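Local coordinates for protein putative prolyl-tRNA synthetase (Leishmania major, PDB 5XIL) that probably joins L-proline to tRNA(Pro) at the expense of ATP, as a dimeric class II aminoacyl-tRNA synthetase, releasing AMP and diphosphate, at residues E63-P68 / L133-N138; P193-R198 / C478-Q483; S290-I295 / G326-R331. All blocks are in the same frame, centred on the assembly; numbering follows the deposited sequence. Where two conformers were deposited one is given.

Contact 1 (E63-P68 / L133-N138)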
loop_
_atom_site.group_PDB
_atom_site.type_symbol
_atom_site.label_atom_id
_atom_site.label_comp_id
_atom_site.label_asym_id
_atom_site.label_seq_id
_atom_site.Cartn_x
_atom_site.Cartn_y
_atom_site.Cartn_z
ATOM N N GLU A 63 11.540 0.472 -8.060
ATOM C CA GLU A 63 10.871 1.594 -7.406
ATOM C C GLU A 63 9.436 1.784 -7.854
ATOM O O GLU A 63 9.088 1.569 -8.998
ATOM C CB GLU A 63 11.679 2.861 -7.703
ATOM C CG GLU A 63 13.151 2.768 -7.268
ATOM C CD GLU A 63 13.919 4.009 -7.652
ATOM O OE1 GLU A 63 14.255 4.196 -8.817
ATOM O OE2 GLU A 63 13.980 4.922 -6.808
ATOM N N ASP A 64 8.614 2.216 -6.934
ATOM C CA ASP A 64 7.235 2.501 -7.221
ATOM C C ASP A 64 7.084 3.877 -7.840
ATOM O O ASP A 64 7.912 4.753 -7.612
ATOM C CB ASP A 64 6.428 2.367 -5.929
ATOM C CG ASP A 64 6.024 0.934 -5.617
ATOM O OD1 ASP A 64 6.690 -0.041 -5.977
ATOM O OD2 ASP A 64 5.036 0.782 -4.888
ATOM N N CYS A 65 6.050 4.036 -8.657
ATOM C CA CYS A 65 5.688 5.276 -9.290
ATOM C C CYS A 65 4.151 5.328 -9.602
ATOM O O CYS A 65 3.460 4.387 -9.296
ATOM C CB CYS A 65 6.469 5.439 -10.598
ATOM S SG CYS A 65 6.004 4.224 -11.846
ATOM N N TYR A 66 3.666 6.410 -10.202
ATOM C CA TYR A 66 2.246 6.564 -10.510
ATOM C C TYR A 66 2.168 7.129 -11.909
ATOM O O TYR A 66 2.689 8.198 -12.172
ATOM C CB TYR A 66 1.468 7.439 -9.532
ATOM C CG TYR A 66 0.007 7.570 -9.894
ATOM C CD1 TYR A 66 -0.873 6.529 -9.671
ATOM C CD2 TYR A 66 -0.474 8.686 -10.584
ATOM C CE1 TYR A 66 -2.204 6.580 -10.081
ATOM C CE2 TYR A 66 -1.818 8.753 -10.959
ATOM C CZ TYR A 66 -2.674 7.681 -10.712
ATOM O OH TYR A 66 -4.053 7.691 -11.079
ATOM N N PHE A 67 1.533 6.387 -12.801
ATOM C CA PHE A 67 1.116 6.901 -14.141
ATOM C C PHE A 67 -0.403 7.201 -14.149
ATOM O O PHE A 67 -1.210 6.431 -13.616
ATOM C CB PHE A 67 1.456 5.897 -15.238
ATOM C CG PHE A 67 2.892 5.945 -15.721
ATOM C CD1 PHE A 67 3.903 5.269 -15.038
ATOM C CD2 PHE A 67 3.236 6.607 -16.889
ATOM C CE1 PHE A 67 5.231 5.338 -15.456
ATOM C CE2 PHE A 67 4.555 6.625 -17.349
ATOM C CZ PHE A 67 5.553 5.992 -16.641
ATOM N N PRO A 68 -0.801 8.345 -14.702
ATOM C CA PRO A 68 -2.226 8.667 -14.807
ATOM C C PRO A 68 -3.085 7.523 -15.353
ATOM O O PRO A 68 -2.648 6.832 -16.266
ATOM C CB PRO A 68 -2.261 9.787 -15.846
ATOM C CG PRO A 68 -0.915 10.414 -15.806
ATOM C CD PRO A 68 0.051 9.352 -15.347
ATOM N N LEU A 133 10.583 0.055 -12.543
ATOM C CA LEU A 133 9.380 0.742 -12.032
ATOM C C LEU A 133 8.201 -0.227 -11.827
ATOM O O LEU A 133 7.998 -1.135 -12.644
ATOM C CB LEU A 133 8.968 1.877 -12.954
ATOM C CG LEU A 133 10.034 3.014 -13.143
ATOM C CD1 LEU A 133 9.636 3.976 -14.226
ATOM C CD2 LEU A 133 10.361 3.740 -11.858
ATOM N N ASN A 134 7.454 -0.017 -10.752
ATOM C CA ASN A 134 6.324 -0.774 -10.395
ATOM C C ASN A 134 5.189 0.145 -10.071
ATOM O O ASN A 134 5.370 1.249 -9.517
ATOM C CB ASN A 134 6.678 -1.610 -9.145
ATOM C CG ASN A 134 5.523 -2.431 -8.648
ATOM O OD1 ASN A 134 5.033 -3.292 -9.381
ATOM N ND2 ASN A 134 5.019 -2.128 -7.451
ATOM N N MET A 135 3.984 -0.333 -10.328
ATOM C CA MET A 135 2.769 0.378 -9.996
ATOM C C MET A 135 1.763 -0.575 -9.369
ATOM O O MET A 135 1.665 -1.715 -9.797
ATOM C CB MET A 135 2.144 0.883 -11.286
ATOM C CG MET A 135 2.942 1.925 -11.962
ATOM S SD MET A 135 2.117 2.437 -13.513
ATOM C CE MET A 135 2.211 0.935 -14.440
ATOM N N TRP A 136 1.110 -0.133 -8.322
ATOM C CA TRP A 136 -0.032 -0.812 -7.704
ATOM C C TRP A 136 -1.260 -0.126 -8.216
ATOM O O TRP A 136 -1.458 1.051 -7.972
ATOM C CB TRP A 136 0.043 -0.745 -6.181
ATOM C CG TRP A 136 1.122 -1.600 -5.629
ATOM C CD1 TRP A 136 2.397 -1.210 -5.321
ATOM C CD2 TRP A 136 1.070 -3.017 -5.349
ATOM N NE1 TRP A 136 3.111 -2.278 -4.874
ATOM C CE2 TRP A 136 2.328 -3.392 -4.853
ATOM C CE3 TRP A 136 0.080 -3.974 -5.421
ATOM C CZ2 TRP A 136 2.621 -4.691 -4.456
ATOM C CZ3 TRP A 136 0.381 -5.268 -5.054
ATOM C CH2 TRP A 136 1.645 -5.614 -4.583
ATOM N N ASN A 137 -2.072 -0.766 -9.021
ATOM C CA ASN A 137 -3.249 -0.022 -9.442
ATOM C C ASN A 137 -4.402 -0.868 -9.829
ATOM O O ASN A 137 -4.336 -2.082 -9.732
ATOM C CB ASN A 137 -2.916 0.986 -10.532
ATOM C CG ASN A 137 -2.300 0.350 -11.740
ATOM O OD1 ASN A 137 -2.711 -0.728 -12.173
ATOM N ND2 ASN A 137 -1.335 1.040 -12.321
ATOM N N ASN A 138 -5.473 -0.217 -10.265
ATOM C CA ASN A 138 -6.679 -0.927 -10.641
ATOM C C ASN A 138 -6.959 -0.904 -12.126
ATOM O O ASN A 138 -7.219 0.144 -12.698
ATOM C CB ASN A 138 -7.857 -0.430 -9.818
ATOM C CG ASN A 138 -7.999 1.051 -9.851
ATOM O OD1 ASN A 138 -7.377 1.778 -9.071
ATOM N ND2 ASN A 138 -8.826 1.518 -10.760
HETATM O O HOH W 1 1.152 3.130 -8.443
HETATM O O HOH W 2 -0.016 3.952 -11.819
#

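Contact 2 (P193-R198 / C478-Q483)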
loop_
_atom_site.group_PDB
_atom_site.type_symbol
_atom_site.label_atom_id
_atom_site.label_comp_id
_atom_site.label_asym_id
_atom_site.label_seq_id
_atom_site.Cartn_x
_atom_site.Cartn_y
_atom_site.Cartn_z
ATOM N N PRO A 193 0.297 -24.337 -3.422
ATOM C CA PRO A 193 1.436 -24.783 -4.140
ATOM C C PRO A 193 1.340 -24.369 -5.617
ATOM O O PRO A 193 0.249 -24.225 -6.146
ATOM C CB PRO A 193 1.357 -26.292 -4.017
ATOM C CG PRO A 193 -0.113 -26.585 -3.991
ATOM C CD PRO A 193 -0.671 -25.414 -3.177
ATOM N N VAL A 194 2.495 -24.287 -6.244
ATOM C CA VAL A 194 2.551 -23.819 -7.608
ATOM C C VAL A 194 3.496 -24.701 -8.399
ATOM O O VAL A 194 4.424 -25.328 -7.803
ATOM C CB VAL A 194 3.004 -22.340 -7.711
ATOM C CG1 VAL A 194 2.097 -21.450 -6.950
ATOM C CG2 VAL A 194 4.450 -22.139 -7.286
ATOM N N VAL A 195 3.351 -24.651 -9.720
ATOM C CA VAL A 195 4.377 -25.161 -10.660
ATOM C C VAL A 195 5.094 -24.013 -11.368
ATOM O O VAL A 195 4.483 -23.316 -12.153
ATOM C CB VAL A 195 3.760 -26.158 -11.711
ATOM C CG1 VAL A 195 4.813 -26.608 -12.717
ATOM C CG2 VAL A 195 3.248 -27.375 -10.958
ATOM N N ARG A 196 6.358 -23.771 -11.046
ATOM C CA ARG A 196 7.155 -22.758 -11.769
ATOM C C ARG A 196 7.518 -23.337 -13.093
ATOM O O ARG A 196 8.040 -24.452 -13.161
ATOM C CB ARG A 196 8.445 -22.481 -10.983
ATOM C CG ARG A 196 8.258 -21.885 -9.598
ATOM C CD ARG A 196 9.477 -22.236 -8.748
ATOM N NE ARG A 196 9.511 -21.605 -7.428
ATOM C CZ ARG A 196 8.858 -22.000 -6.366
ATOM N NH1 ARG A 196 8.050 -23.011 -6.437
ATOM N NH2 ARG A 196 9.094 -21.387 -5.197
ATOM N N GLY A 197 7.335 -22.561 -14.166
ATOM C CA GLY A 197 7.737 -23.055 -15.499
ATOM C C GLY A 197 7.711 -21.951 -16.545
ATOM O O GLY A 197 7.561 -20.767 -16.226
ATOM N N ARG A 198 7.932 -22.359 -17.791
ATOM C CA ARG A 198 7.948 -21.454 -18.902
ATOM C C ARG A 198 6.773 -21.754 -19.815
ATOM O O ARG A 198 6.445 -22.920 -20.111
ATOM C CB ARG A 198 9.247 -21.626 -19.702
ATOM C CG ARG A 198 9.483 -20.522 -20.700
ATOM C CD ARG A 198 10.699 -20.750 -21.607
ATOM N NE ARG A 198 10.890 -22.122 -22.073
ATOM C CZ ARG A 198 11.744 -23.008 -21.560
ATOM N NH1 ARG A 198 12.479 -22.710 -20.487
ATOM N NH2 ARG A 198 11.823 -24.228 -22.096
ATOM N N CYS A 478 2.454 -25.087 -18.617
ATOM C CA CYS A 478 3.831 -24.633 -18.642
ATOM C C CYS A 478 4.698 -25.826 -18.880
ATOM O O CYS A 478 4.269 -26.988 -18.668
ATOM C CB CYS A 478 4.297 -23.944 -17.350
ATOM S SG CYS A 478 4.418 -25.038 -15.948
ATOM N N ILE A 479 5.926 -25.538 -19.275
ATOM C CA ILE A 479 7.006 -26.498 -19.248
ATOM C C ILE A 479 7.648 -26.306 -17.868
ATOM O O ILE A 479 8.235 -25.245 -17.633
ATOM C CB ILE A 479 8.099 -26.212 -20.290
ATOM C CG1 ILE A 479 7.452 -26.205 -21.634
ATOM C CG2 ILE A 479 9.119 -27.347 -20.276
ATOM C CD1 ILE A 479 7.950 -25.161 -22.560
ATOM N N PRO A 480 7.459 -27.269 -16.958
ATOM C CA PRO A 480 7.974 -27.092 -15.592
ATOM C C PRO A 480 9.492 -27.047 -15.528
ATOM O O PRO A 480 10.152 -27.824 -16.213
ATOM C CB PRO A 480 7.444 -28.311 -14.845
ATOM C CG PRO A 480 6.436 -28.900 -15.673
ATOM C CD PRO A 480 6.629 -28.485 -17.086
ATOM N N PHE A 481 10.034 -26.149 -14.715
ATOM C CA PHE A 481 11.462 -26.080 -14.523
ATOM C C PHE A 481 11.936 -27.357 -13.824
ATOM O O PHE A 481 13.005 -27.828 -14.105
ATOM C CB PHE A 481 11.854 -24.834 -13.707
ATOM C CG PHE A 481 11.581 -23.523 -14.404
ATOM C CD1 PHE A 481 11.837 -23.370 -15.731
ATOM C CD2 PHE A 481 11.176 -22.422 -13.704
ATOM C CE1 PHE A 481 11.587 -22.205 -16.403
ATOM C CE2 PHE A 481 10.942 -21.213 -14.354
ATOM C CZ PHE A 481 11.134 -21.106 -15.709
ATOM N N GLU A 482 11.112 -27.927 -12.953
ATOM C CA GLU A 482 11.432 -29.180 -12.276
ATOM C C GLU A 482 10.867 -30.294 -13.136
ATOM O O GLU A 482 9.668 -30.504 -13.109
ATOM C CB GLU A 482 10.798 -29.200 -10.871
ATOM C CG GLU A 482 11.099 -30.466 -10.058
ATOM C CD GLU A 482 10.860 -30.271 -8.562
ATOM O OE1 GLU A 482 9.740 -29.890 -8.155
ATOM O OE2 GLU A 482 11.828 -30.462 -7.798
ATOM N N GLN A 483 11.716 -30.951 -13.926
ATOM C CA GLN A 483 11.323 -32.045 -14.778
ATOM C C GLN A 483 11.438 -33.398 -14.068
ATOM O O GLN A 483 12.234 -33.528 -13.180
ATOM C CB GLN A 483 12.221 -32.090 -16.014
ATOM C CG GLN A 483 12.031 -30.939 -16.947
ATOM C CD GLN A 483 10.886 -31.129 -17.875
ATOM O OE1 GLN A 483 10.837 -32.100 -18.617
ATOM N NE2 GLN A 483 9.954 -30.181 -17.892
HETATM O O HOH W 3 8.696 -26.570 -11.700
#

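Contact 3 (S290-I295 / G326-R331)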
loop_
_atom_site.group_PDB
_atom_site.type_symbol
_atom_site.label_atom_id
_atom_site.label_comp_id
_atom_site.label_asym_id
_atom_site.label_seq_id
_atom_site.Cartn_x
_atom_site.Cartn_y
_atom_site.Cartn_z
ATOM N N SER A 290 -7.519 -11.932 8.645
ATOM C CA SER A 290 -7.669 -10.651 9.286
ATOM C C SER A 290 -7.865 -10.880 10.796
ATOM O O SER A 290 -7.338 -10.122 11.627
ATOM C CB SER A 290 -8.897 -9.957 8.733
ATOM O OG SER A 290 -8.988 -8.731 9.359
ATOM N N THR A 291 -8.690 -11.860 11.110
ATOM C CA THR A 291 -8.768 -12.457 12.445
ATOM C C THR A 291 -8.194 -13.858 12.375
ATOM O O THR A 291 -8.657 -14.662 11.604
ATOM C CB THR A 291 -10.185 -12.461 12.984
ATOM O OG1 THR A 291 -10.579 -11.109 13.104
ATOM C CG2 THR A 291 -10.299 -13.173 14.363
ATOM N N GLN A 292 -7.220 -14.147 13.236
ATOM C CA GLN A 292 -6.558 -15.454 13.251
ATOM C C GLN A 292 -7.203 -16.370 14.315
ATOM O O GLN A 292 -7.276 -17.592 14.154
ATOM C CB GLN A 292 -5.111 -15.231 13.570
ATOM C CG GLN A 292 -4.298 -14.634 12.413
ATOM C CD GLN A 292 -2.870 -14.351 12.800
ATOM O OE1 GLN A 292 -2.594 -13.788 13.859
ATOM N NE2 GLN A 292 -1.938 -14.795 11.979
ATOM N N VAL A 293 -7.672 -15.745 15.376
ATOM C CA VAL A 293 -8.299 -16.482 16.496
ATOM C C VAL A 293 -9.544 -15.779 16.928
ATOM O O VAL A 293 -9.536 -14.589 17.226
ATOM C CB VAL A 293 -7.354 -16.593 17.708
ATOM C CG1 VAL A 293 -8.047 -17.344 18.849
ATOM C CG2 VAL A 293 -5.978 -17.104 17.350
ATOM N N ILE A 294 -10.653 -16.498 16.979
ATOM C CA ILE A 294 -11.862 -15.959 17.502
ATOM C C ILE A 294 -12.126 -16.612 18.875
ATOM O O ILE A 294 -12.093 -17.788 19.003
ATOM C CB ILE A 294 -13.057 -16.147 16.581
ATOM C CG1 ILE A 294 -14.295 -15.349 17.042
ATOM C CG2 ILE A 294 -13.437 -17.596 16.393
ATOM C CD1 ILE A 294 -14.159 -13.882 16.852
ATOM N N ILE A 295 -12.493 -15.801 19.829
ATOM C CA ILE A 295 -12.787 -16.265 21.235
ATOM C C ILE A 295 -14.317 -16.168 21.489
ATOM O O ILE A 295 -14.898 -15.100 21.401
ATOM C CB ILE A 295 -12.010 -15.393 22.240
ATOM C CG1 ILE A 295 -10.519 -15.394 21.944
ATOM C CG2 ILE A 295 -12.322 -15.794 23.699
ATOM C CD1 ILE A 295 -9.790 -14.232 22.578
ATOM N N GLY A 326 0.909 -10.351 22.215
ATOM C CA GLY A 326 1.875 -11.304 21.710
ATOM C C GLY A 326 1.893 -11.415 20.191
ATOM O O GLY A 326 2.520 -12.292 19.654
ATOM N N GLY A 327 1.177 -10.542 19.480
ATOM C CA GLY A 327 1.272 -10.510 18.020
ATOM C C GLY A 327 0.188 -11.294 17.295
ATOM O O GLY A 327 0.192 -11.311 16.082
ATOM N N VAL A 328 -0.726 -11.956 18.013
ATOM C CA VAL A 328 -1.743 -12.806 17.382
ATOM C C VAL A 328 -2.968 -11.956 17.162
ATOM O O VAL A 328 -3.317 -11.164 18.050
ATOM C CB VAL A 328 -2.148 -13.951 18.333
ATOM C CG1 VAL A 328 -3.395 -14.693 17.806
ATOM C CG2 VAL A 328 -0.938 -14.858 18.581
ATOM N N ARG A 329 -3.588 -12.066 15.993
ATOM C CA ARG A 329 -4.782 -11.289 15.692
ATOM C C ARG A 329 -5.988 -11.998 16.284
ATOM O O ARG A 329 -6.579 -12.870 15.646
ATOM C CB ARG A 329 -4.953 -11.125 14.181
ATOM C CG ARG A 329 -3.918 -10.216 13.535
ATOM C CD ARG A 329 -4.326 -9.833 12.122
ATOM N NE ARG A 329 -4.099 -10.919 11.174
ATOM C CZ ARG A 329 -2.897 -11.368 10.826
ATOM N NH1 ARG A 329 -1.807 -10.824 11.348
ATOM N NH2 ARG A 329 -2.784 -12.362 9.955
ATOM N N ALA A 330 -6.352 -11.627 17.507
ATOM C CA ALA A 330 -7.476 -12.272 18.171
ATOM C C ALA A 330 -8.608 -11.315 18.341
ATOM O O ALA A 330 -8.385 -10.116 18.477
ATOM C CB ALA A 330 -7.058 -12.829 19.549
ATOM N N ARG A 331 -9.803 -11.845 18.419
ATOM C CA ARG A 331 -10.938 -11.076 18.820
ATOM C C ARG A 331 -11.985 -11.924 19.468
ATOM O O ARG A 331 -11.964 -13.133 19.317
ATOM C CB ARG A 331 -11.475 -10.309 17.644
ATOM C CG ARG A 331 -12.033 -11.047 16.530
ATOM C CD ARG A 331 -12.926 -10.064 15.760
ATOM N NE ARG A 331 -14.176 -9.917 16.493
ATOM C CZ ARG A 331 -15.240 -9.261 16.056
ATOM N NH1 ARG A 331 -15.225 -8.674 14.853
ATOM N NH2 ARG A 331 -16.321 -9.204 16.837
HETATM O O HOH W 4 -0.067 -13.069 14.097
#

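Contact 1 (E63-P68 / L133-N138)
Asp-64 and Asn-134, paired in a short parallel bridge, lie side by side and are joined through their side chains too. Asn-134 ND2 reaches Asp-64 OD1 at 3.1 Å along a nearly straight bond that stays in the amide plane but meets the carboxylate from above its plane. An asparagine suits this place because its amide also has a carbonyl, OD1, which accepts from Gln-159. The other carboxylate oxygen, Asp-64 OD2, sits in the plane of the indole at its edge, 3.3 Å from Trp-136 CD1. Backbone bonds from Asn-134 N to Glu-63 O and from Cys-65 N to Asn-134 O hold the register. Beyond them the chains separate, and a water takes over, donating to Cys-65 O and accepting from Trp-136 N. On the Leu-133 and Met-135 side the packing is apolar. Cys-65 SG lies 3.8 Å from Met-135 CG, which stands anti to the carbonyl carbon (chi1 -67°), and the extended chain brings SD obliquely to the Phe-67 ring, 3.7 Å from CD1, a Met-aromatic contact. Helix 111-122 packs against Leu-133, Met-135 and Phe-67, helix 40-60 against Asn-134 and Trp-136, while strand 156-165 flanks strand 131-139 and Ile-38 of the second subunit packs on Cys-65.

Contact 2 (P193-R198 / C478-Q483)
Gly-197 lies directly beneath the ring of Phe-481, its CA 3.7 Å from the ring centroid and only 5° off the normal, a CH-pi contact over the middle of the face. This is the tight part. Gly-197 pairs with Pro-480 across an antiparallel, non-hydrogen-bonded position whose CA atoms are 4.0 Å apart. With no side chain, the glycine lets Ile-479 O come to 3.1 Å from its CA and the Phe-481 ring lie flat on it. Beside it, Val-195 CG1, placed anti to the backbone N (chi1 177°), touches Cys-478 SG at 3.6 Å and also Pro-480 CB; compact apolar groups suit this filling. Backbone bonds secure the crossing: Arg-198 and Ile-479 exchange two, the one from Ile-479 N to Arg-198 O being 2.8 Å, and Phe-481 N gives a nearly straight one to Arg-196 O.

The outer side is looser. Phe-481, despite Gly-197 over one ring face, is exposed. Arg-198 and Ile-479 are partly exposed; Arg-198, deposited in two conformers, runs alongside Ile-479 in the one described, an uncertain contact. Where the chain departs, a water donates to Arg-196 O, 2.7 Å away, and accepts from Glu-482 N. Arg-196 turns its guanidinium elsewhere, to salt bridges with Glu-180 and Glu-187, while its CB lies 3.9 Å from Phe-481 CD2.

Strand 195-198 of the class II core thus stands between strand 210-218 and strand 475-480 of the C-terminal domain, itself paired with strand 504-509; helix 168-189 packs on Arg-196 and Phe-481.

Contact 3 (S290-I295 / G326-R331)
Arg-329 O is gripped by two successive backbone donors, Gln-292 N at 2.8 Å and Val-293 N at 3.1 Å. The first lies in the carbonyl plane, the second is tilted from it. The glutamine repays the bond with its side chain: OE1 accepts from Arg-329 N at 2.9 Å, nearly straight, and also receives a water that donates to Gly-327 O. Its amide then lies over one face of the Arg-329 guanidinium, the two planes 20° apart, with Gln-292 CD 3.5 Å above the plane and offset toward the rim. Glutamine suits the place by being long enough to stack and still reach the backbone; its NE2 is held by Pro-286 O.

The parallel strands proper then begin, with Arg-331 N bonding to Val-293 O and Ile-295 N to Arg-331 O. On the Ala-330 side, Val-293 CG2 meets Val-328 CG1 at 3.6 Å; small and branched residues pack here against helices 306-325 and 387-412. Arg-331 leaves with its CG between the backbone N and carbonyl carbon (chi1 65°), where that methylene rests 3.5 Å from Thr-291 CG2 and beside Ile-294 CD1. Within this beta-alpha-beta unit of the anticodon-binding domain, the two acceptors at the strand entrance, Arg-329 O and Gln-292 OE1, thus each take two donors, while the bond from Arg-329 NE to Ala-289 O and the stacked amide together probably fix the guanidinium's rotation.

In the fold
From the N terminus, contact 1 forms first: segment 133-138 returns to the strand after helix 40-60, closing a loop that includes helix 111-122, close to the second subunit. The chain then proceeds through the class II core to 193-198, where contact 2 opens its much longer loop, closed only at 478-483. Contact 3 forms and finishes within that interval, the short beta-alpha-beta return of the anticodon-binding domain. No two contacts touch; the nearest atoms of contacts 2 and 3 are about 18 Å apart, on opposite sides of the chain's centre. Contact 1 thus ties segment 63-68 to strand 131-139 of the catalytic core, contact 3 lies within the anticodon-binding domain, and contact 2 joins core to C-terminal domain.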